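Local coordinates for protein NAD-dependent epimerase/dehydratase (Methylobacillus flagellatus KT, PDB 3GPI) that is of unknown function but belongs to the NAD-dependent epimerase/dehydratase family and probably binds a nicotinamide adenine dinucleotide cofactor in its Rossmann-type domain, at residues Gln199-His203 with Ala204-Arg208; Arg136-Glu139 with Ala140-Leu143; Leu249-Ala252 with Arg253-Ala256. All blocks are in the same frame, centred on the assembly; numbering follows the deposited sequence. Where two conformers were deposited one is given.

Contact 1 (Gln199-His203 with Ala204-Arg208); sequences QQRSH and AVPER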
loop_
_atom_site.group_PDB
_atom_site.type_symbol
_atom_site.label_atom_id
_atom_site.label_comp_id
_atom_site.label_asym_id
_atom_site.label_seq_id
_atom_site.Cartn_x
_atom_site.Cartn_y
_atom_site.Cartn_z
ATOM N N GLN A 199 3.004 -14.547 8.137
ATOM C CA GLN A 199 3.443 -15.951 8.219
ATOM C C GLN A 199 4.838 -16.074 8.839
ATOM O O GLN A 199 5.104 -17.036 9.582
ATOM C CB GLN A 199 3.385 -16.612 6.850
ATOM C CG GLN A 199 3.759 -18.087 6.876
ATOM C CD GLN A 199 3.747 -18.706 5.500
ATOM O OE1 GLN A 199 4.634 -18.439 4.681
ATOM N NE2 GLN A 199 2.746 -19.543 5.235
ATOM N N GLN A 200 5.704 -15.093 8.582
ATOM C CA GLN A 200 7.081 -15.096 9.050
ATOM C C GLN A 200 7.196 -14.580 10.493
ATOM O O GLN A 200 8.177 -14.933 11.186
ATOM C CB GLN A 200 7.970 -14.223 8.123
ATOM C CG GLN A 200 8.102 -14.753 6.679
ATOM C CD GLN A 200 9.273 -15.692 6.470
ATOM O OE1 GLN A 200 9.114 -16.830 5.991
ATOM N NE2 GLN A 200 10.461 -15.214 6.792
ATOM N N ARG A 201 6.248 -13.747 10.949
ATOM C CA ARG A 201 6.381 -12.918 12.187
ATOM C C ARG A 201 6.789 -13.759 13.384
ATOM O O ARG A 201 7.651 -13.339 14.165
ATOM C CB ARG A 201 5.099 -12.067 12.480
ATOM C CG ARG A 201 4.897 -11.461 13.920
ATOM C CD ARG A 201 5.964 -10.441 14.424
ATOM N NE ARG A 201 5.661 -9.952 15.776
ATOM C CZ ARG A 201 5.862 -10.625 16.911
ATOM N NH1 ARG A 201 6.369 -11.861 16.890
ATOM N NH2 ARG A 201 5.550 -10.063 18.074
ATOM N N SER A 202 6.209 -14.946 13.493
ATOM C CA SER A 202 6.468 -15.783 14.668
ATOM C C SER A 202 7.896 -16.311 14.771
ATOM O O SER A 202 8.322 -16.682 15.865
ATOM C CB SER A 202 5.491 -16.950 14.702
ATOM O OG SER A 202 4.155 -16.453 14.683
ATOM N N HIS A 203 8.631 -16.312 13.657
ATOM C CA HIS A 203 9.902 -17.052 13.500
ATOM C C HIS A 203 11.056 -16.271 12.893
ATOM O O HIS A 203 12.189 -16.371 13.355
ATOM C CB HIS A 203 9.633 -18.277 12.644
ATOM C CG HIS A 203 8.565 -19.137 13.209
ATOM N ND1 HIS A 203 8.667 -19.711 14.459
ATOM C CD2 HIS A 203 7.340 -19.466 12.739
ATOM C CE1 HIS A 203 7.560 -20.382 14.720
ATOM N NE2 HIS A 203 6.739 -20.252 13.693
ATOM N N ALA A 204 10.785 -15.561 11.789
ATOM C CA ALA A 204 11.724 -14.595 11.233
ATOM C C ALA A 204 11.097 -13.254 11.544
ATOM O O ALA A 204 10.152 -12.833 10.856
ATOM C CB ALA A 204 11.890 -14.811 9.705
ATOM N N VAL A 205 11.569 -12.626 12.624
ATOM C CA VAL A 205 11.031 -11.355 13.091
ATOM C C VAL A 205 11.186 -10.256 12.028
ATOM O O VAL A 205 12.308 -9.989 11.565
ATOM C CB VAL A 205 11.690 -10.874 14.449
ATOM C CG1 VAL A 205 11.675 -12.016 15.460
ATOM C CG2 VAL A 205 13.127 -10.346 14.294
ATOM N N PRO A 206 10.063 -9.603 11.670
ATOM C CA PRO A 206 10.164 -8.548 10.669
ATOM C C PRO A 206 10.925 -7.317 11.141
ATOM O O PRO A 206 11.001 -6.985 12.327
ATOM C CB PRO A 206 8.695 -8.185 10.359
ATOM C CG PRO A 206 7.903 -8.740 11.495
ATOM C CD PRO A 206 8.658 -9.928 11.993
ATOM N N GLU A 207 11.490 -6.664 10.149
ATOM C CA GLU A 207 12.078 -5.345 10.265
ATOM C C GLU A 207 11.048 -4.307 10.684
ATOM O O GLU A 207 9.820 -4.494 10.508
ATOM C CB GLU A 207 12.583 -4.967 8.879
ATOM C CG GLU A 207 13.591 -5.919 8.288
ATOM C CD GLU A 207 15.008 -5.459 8.507
ATOM O OE1 GLU A 207 15.250 -4.230 8.599
ATOM O OE2 GLU A 207 15.886 -6.345 8.580
ATOM N N ARG A 208 11.527 -3.157 11.163
ATOM C CA ARG A 208 10.594 -2.114 11.543
ATOM C C ARG A 208 10.050 -1.280 10.373
ATOM O O ARG A 208 9.071 -0.589 10.552
ATOM C CB ARG A 208 11.135 -1.233 12.681
ATOM C CG ARG A 208 11.046 -1.970 14.029
ATOM C CD ARG A 208 11.418 -1.115 15.207
ATOM N NE ARG A 208 10.433 -0.088 15.532
ATOM C CZ ARG A 208 9.360 -0.282 16.296
ATOM N NH1 ARG A 208 9.124 -1.478 16.806
ATOM N NH2 ARG A 208 8.501 0.719 16.513
#
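The imidazole of H203 has S202 CB over one face, offset toward the rim, while A204 N comes up to the ring obliquely. The amide of Q200 is the other flat group in play: its NE2 lies 3.3 Å from the A204 methyl, CB, as a plain packing touch. With chi1 at -65° Q200 CG stands beside its own backbone N, and a bend at chi2 brings the amide to that methyl. One residue on, R201 packs against P206, CD to CD 3.7 Å. The arginine chain, bent at chi2 (62°), crosses the proline ring obliquely, its CD against P206 CD and CG, and its NH2 is hydrogen-bonded to Q102 O. P206 also rests on H103 and T150.

Q200 O closes the turn. It accepts from A204 N at 2.7 Å, in the carbonyl plane but with a bent N-H...O angle of 141°, and from H203 N at 2.9 Å. Proline suits P206, where the backbone is extended and the ring offers an apolar surface to the arginine stem. One carbonyl oxygen thus satisfies both H203 N and A204 N where helix 187-201 gives way to the loop before strand 209-212, while the side chains merely pack.

Contact 2 (Arg136-Glu139 with Ala140-Leu143); sequences RMLE and AEAL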
loop_
_atom_site.group_PDB
_atom_site.type_symbol
_atom_site.label_atom_id
_atom_site.label_comp_id
_atom_site.label_asym_id
_atom_site.label_seq_id
_atom_site.Cartn_x
_atom_site.Cartn_y
_atom_site.Cartn_z
ATOM N N ARG A 136 1.524 14.396 7.748
ATOM C CA ARG A 136 0.503 13.666 8.502
ATOM C C ARG A 136 0.876 12.188 8.568
ATOM O O ARG A 136 0.654 11.524 9.574
ATOM C CB ARG A 136 -0.883 13.828 7.850
ATOM C CG ARG A 136 -1.562 15.203 8.150
ATOM C CD ARG A 136 -2.898 15.306 7.433
ATOM N NE ARG A 136 -2.759 15.590 5.994
ATOM C CZ ARG A 136 -3.769 15.606 5.119
ATOM N NH1 ARG A 136 -3.538 15.898 3.836
ATOM N NH2 ARG A 136 -5.023 15.363 5.518
ATOM N N MET A 137 1.446 11.663 7.487
ATOM C CA MET A 137 1.825 10.275 7.484
ATOM C C MET A 137 3.001 9.968 8.393
ATOM O O MET A 137 2.991 8.987 9.149
ATOM C CB MET A 137 2.161 9.860 6.058
ATOM C CG MET A 137 2.268 8.368 5.890
ATOM S SD MET A 137 0.845 7.303 6.438
ATOM C CE MET A 137 -0.183 7.398 5.088
ATOM N N LEU A 138 4.012 10.835 8.364
ATOM C CA LEU A 138 5.114 10.661 9.302
ATOM C C LEU A 138 4.645 10.835 10.771
ATOM O O LEU A 138 5.173 10.159 11.650
ATOM C CB LEU A 138 6.318 11.568 8.973
ATOM C CG LEU A 138 7.043 11.265 7.665
ATOM C CD1 LEU A 138 8.104 12.392 7.428
ATOM C CD2 LEU A 138 7.686 9.867 7.631
ATOM N N GLU A 139 3.657 11.704 11.014
ATOM C CA GLU A 139 3.107 11.872 12.358
ATOM C C GLU A 139 2.393 10.594 12.825
ATOM O O GLU A 139 2.537 10.199 13.997
ATOM C CB GLU A 139 2.164 13.070 12.392
ATOM C CG GLU A 139 1.397 13.216 13.684
ATOM C CD GLU A 139 0.733 14.550 13.785
ATOM O OE1 GLU A 139 -0.177 14.832 12.976
ATOM O OE2 GLU A 139 1.133 15.316 14.690
ATOM N N ALA A 140 1.642 9.952 11.922
ATOM C CA ALA A 140 0.973 8.677 12.235
ATOM C C ALA A 140 2.013 7.580 12.489
ATOM O O ALA A 140 1.851 6.782 13.430
ATOM C CB ALA A 140 -0.022 8.280 11.141
ATOM N N GLU A 141 3.065 7.538 11.667
ATOM C CA GLU A 141 4.150 6.570 11.812
ATOM C C GLU A 141 4.813 6.658 13.171
ATOM O O GLU A 141 5.127 5.632 13.780
ATOM C CB GLU A 141 5.233 6.782 10.751
ATOM C CG GLU A 141 4.956 6.153 9.381
ATOM C CD GLU A 141 6.141 6.252 8.448
ATOM O OE1 GLU A 141 7.289 6.400 8.886
ATOM O OE2 GLU A 141 5.950 6.156 7.227
ATOM N N ALA A 142 5.011 7.892 13.632
ATOM C CA ALA A 142 5.899 8.187 14.764
ATOM C C ALA A 142 5.468 7.445 16.007
ATOM O O ALA A 142 6.317 6.965 16.783
ATOM C CB ALA A 142 5.918 9.687 15.033
ATOM N N LEU A 143 4.150 7.380 16.171
ATOM C CA LEU A 143 3.467 6.737 17.282
ATOM C C LEU A 143 3.945 5.308 17.469
ATOM O O LEU A 143 4.292 4.879 18.566
ATOM C CB LEU A 143 1.972 6.750 16.998
ATOM C CG LEU A 143 0.955 6.523 18.120
ATOM C CD1 LEU A 143 1.149 7.527 19.294
ATOM C CD2 LEU A 143 -0.431 6.645 17.555
#
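L138 and E141, a turn apart on helix 132-143, lie side by side and point the same way, with L138 CD2 3.7 Å from E141 OE1. The leucine methyl thus borders a buried carboxylate, whose polar needs are met elsewhere: OE1 forms a salt bridge with R153 NH2, and OE2 hydrogen-bonds to S108 OG. With chi1 at -82° E141 CG is anti to its carbonyl carbon, and the chain then runs out extended to these partners. Glutamate suits the place because its length carries two acceptors from the helix to strands 103-109 and 149-158.

The backbone donors are paired in the usual helical way. A140 N gives to R136 O at 3.0 Å, and E141 N to M137 O at 2.9 Å with an N-H...O angle of 161°. The next donor is less well placed: A142 N is shared in two weak bonds, to L138 O at 3.0 Å and to E139 O at 3.4 Å.

R136 reaches away to F132 O through NE and to L83 O through NH2, and makes a cation-pi contact with F132. M137 and the small A140 turn to F106, where a methyl lets the helix sit close to the strand. Helix 132-143 links the parallel neighbours 103-109 and 149-158 in a beta-alpha-beta crossover, and here both oxygens of a buried acid have partners, one of them an arginine, which would be expected to keep E141 ionised.

Contact 3 (Leu249-Ala252 with Arg253-Ala256); sequences LSNA and RLLA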
loop_
_atom_site.group_PDB
_atom_site.type_symbol
_atom_site.label_atom_id
_atom_site.label_comp_id
_atom_site.label_asym_id
_atom_site.label_seq_id
_atom_site.Cartn_x
_atom_site.Cartn_y
_atom_site.Cartn_z
ATOM N N LEU A 249 12.828 4.306 -5.988
ATOM C CA LEU A 249 12.791 3.623 -4.707
ATOM C C LEU A 249 13.249 2.183 -4.830
ATOM O O LEU A 249 12.792 1.424 -5.692
ATOM C CB LEU A 249 11.354 3.690 -4.170
ATOM C CG LEU A 249 10.806 5.066 -3.876
ATOM C CD1 LEU A 249 9.289 5.063 -3.831
ATOM C CD2 LEU A 249 11.410 5.576 -2.589
ATOM N N SER A 250 14.216 1.812 -3.980
ATOM C CA SER A 250 14.758 0.470 -3.929
ATOM C C SER A 250 13.938 -0.456 -3.037
ATOM O O SER A 250 13.643 -0.130 -1.905
ATOM C CB SER A 250 16.169 0.519 -3.340
ATOM O OG SER A 250 16.659 -0.806 -3.191
ATOM N N ASN A 251 13.637 -1.637 -3.558
ATOM C CA ASN A 251 12.997 -2.683 -2.772
ATOM C C ASN A 251 13.959 -3.756 -2.284
ATOM O O ASN A 251 13.551 -4.888 -2.049
ATOM C CB ASN A 251 11.870 -3.327 -3.592
ATOM C CG ASN A 251 12.357 -4.147 -4.793
ATOM O OD1 ASN A 251 13.549 -4.226 -5.115
ATOM N ND2 ASN A 251 11.403 -4.783 -5.463
ATOM N N ALA A 252 15.222 -3.396 -2.076
ATOM C CA ALA A 252 16.218 -4.364 -1.657
ATOM C C ALA A 252 15.817 -5.126 -0.390
ATOM O O ALA A 252 16.031 -6.345 -0.309
ATOM C CB ALA A 252 17.572 -3.634 -1.418
ATOM N N ARG A 253 15.336 -4.405 0.613
ATOM C CA ARG A 253 14.934 -5.052 1.882
ATOM C C ARG A 253 13.748 -6.015 1.674
ATOM O O ARG A 253 13.742 -7.137 2.161
ATOM C CB ARG A 253 14.616 -4.008 2.967
ATOM C CG ARG A 253 15.824 -3.478 3.775
ATOM C CD ARG A 253 15.287 -2.788 5.019
ATOM N NE ARG A 253 16.326 -2.491 5.993
ATOM C CZ ARG A 253 17.147 -1.445 5.916
ATOM N NH1 ARG A 253 17.080 -0.582 4.892
ATOM N NH2 ARG A 253 18.048 -1.267 6.859
ATOM N N LEU A 254 12.754 -5.623 0.878
ATOM C CA LEU A 254 11.648 -6.524 0.586
ATOM C C LEU A 254 12.166 -7.795 -0.094
ATOM O O LEU A 254 11.789 -8.909 0.284
ATOM C CB LEU A 254 10.612 -5.765 -0.282
ATOM C CG LEU A 254 9.442 -6.565 -0.841
ATOM C CD1 LEU A 254 8.254 -5.637 -1.132
ATOM C CD2 LEU A 254 9.896 -7.266 -2.135
ATOM N N LEU A 255 13.078 -7.667 -1.056
ATOM C CA LEU A 255 13.626 -8.844 -1.718
ATOM C C LEU A 255 14.414 -9.703 -0.705
ATOM O O LEU A 255 14.300 -10.942 -0.751
ATOM C CB LEU A 255 14.522 -8.464 -2.905
ATOM C CG LEU A 255 13.751 -7.835 -4.082
ATOM C CD1 LEU A 255 14.675 -7.476 -5.194
ATOM C CD2 LEU A 255 12.685 -8.793 -4.603
ATOM N N ALA A 256 15.163 -9.058 0.187
ATOM C CA ALA A 256 15.988 -9.793 1.178
ATOM C C ALA A 256 15.151 -10.534 2.211
ATOM O O ALA A 256 15.649 -11.449 2.880
ATOM C CB ALA A 256 16.988 -8.845 1.853
HETATM O O HOH W 1 15.233 -1.432 0.294
#
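From N251 the backbone turns into helix 252-256, where L255 N bonds to N251 O at 3.0 Å and A256 N to A252 O at 2.9 Å. The N251 side chain does not cap this helix, although it stands at the N-cap position. It takes the crowded position between its own N and carbonyl carbon (chi1 68°), which sets the amide across the end of L255: OD1 is 3.4 Å from L255 CD1. ND2 is engaged by N215 OD1 and T213 O, so ND2 fixes the rotation of the amide while L255 CG and CD1 pack against it.

S250 supplies the first turn with an acceptor instead. Its OG accepts from A252 N at 3.2 Å, forming an ST turn, and a water accepts from R253 N at 3.0 Å and also lies within hydrogen-bonding distance of S250 O. Cut back to an alanine, N251 would lose ND2, which is likely to leave N215 OD1 and T213 O without that donor and to open a gap beside L255 CD1. L254, buried, packs on V212, and the long R253 reaches E123 and D124 in salt bridges. Amides that begin a helix lack carbonyls of an earlier turn, and here a hydroxyl and a water fill that role for A252 and R253, leaving the asparagine amide to tie the helix start to the loop after strand 209-212.

How the contacts relate
Contacts 1 and 3 meet directly, though their centres are 16 Å apart: E207 OE1 of the first lies 3.3 Å from R253 NE of the third, a long, weak ion pair that ties the loop before strand 209-212 to helix 252-256. Contact 2 stands apart, with centres about 22 Å from either of the others. Its nearest atoms are about 6 Å from contact 1 and about 11 Å from contact 3. R208 NH1 of contact 1 nevertheless hydrogen-bonds to Y147 O, just beyond helix 132-143. All three flank strands of the large sheet, contacts 1 and 2 within the Rossmann-type family region.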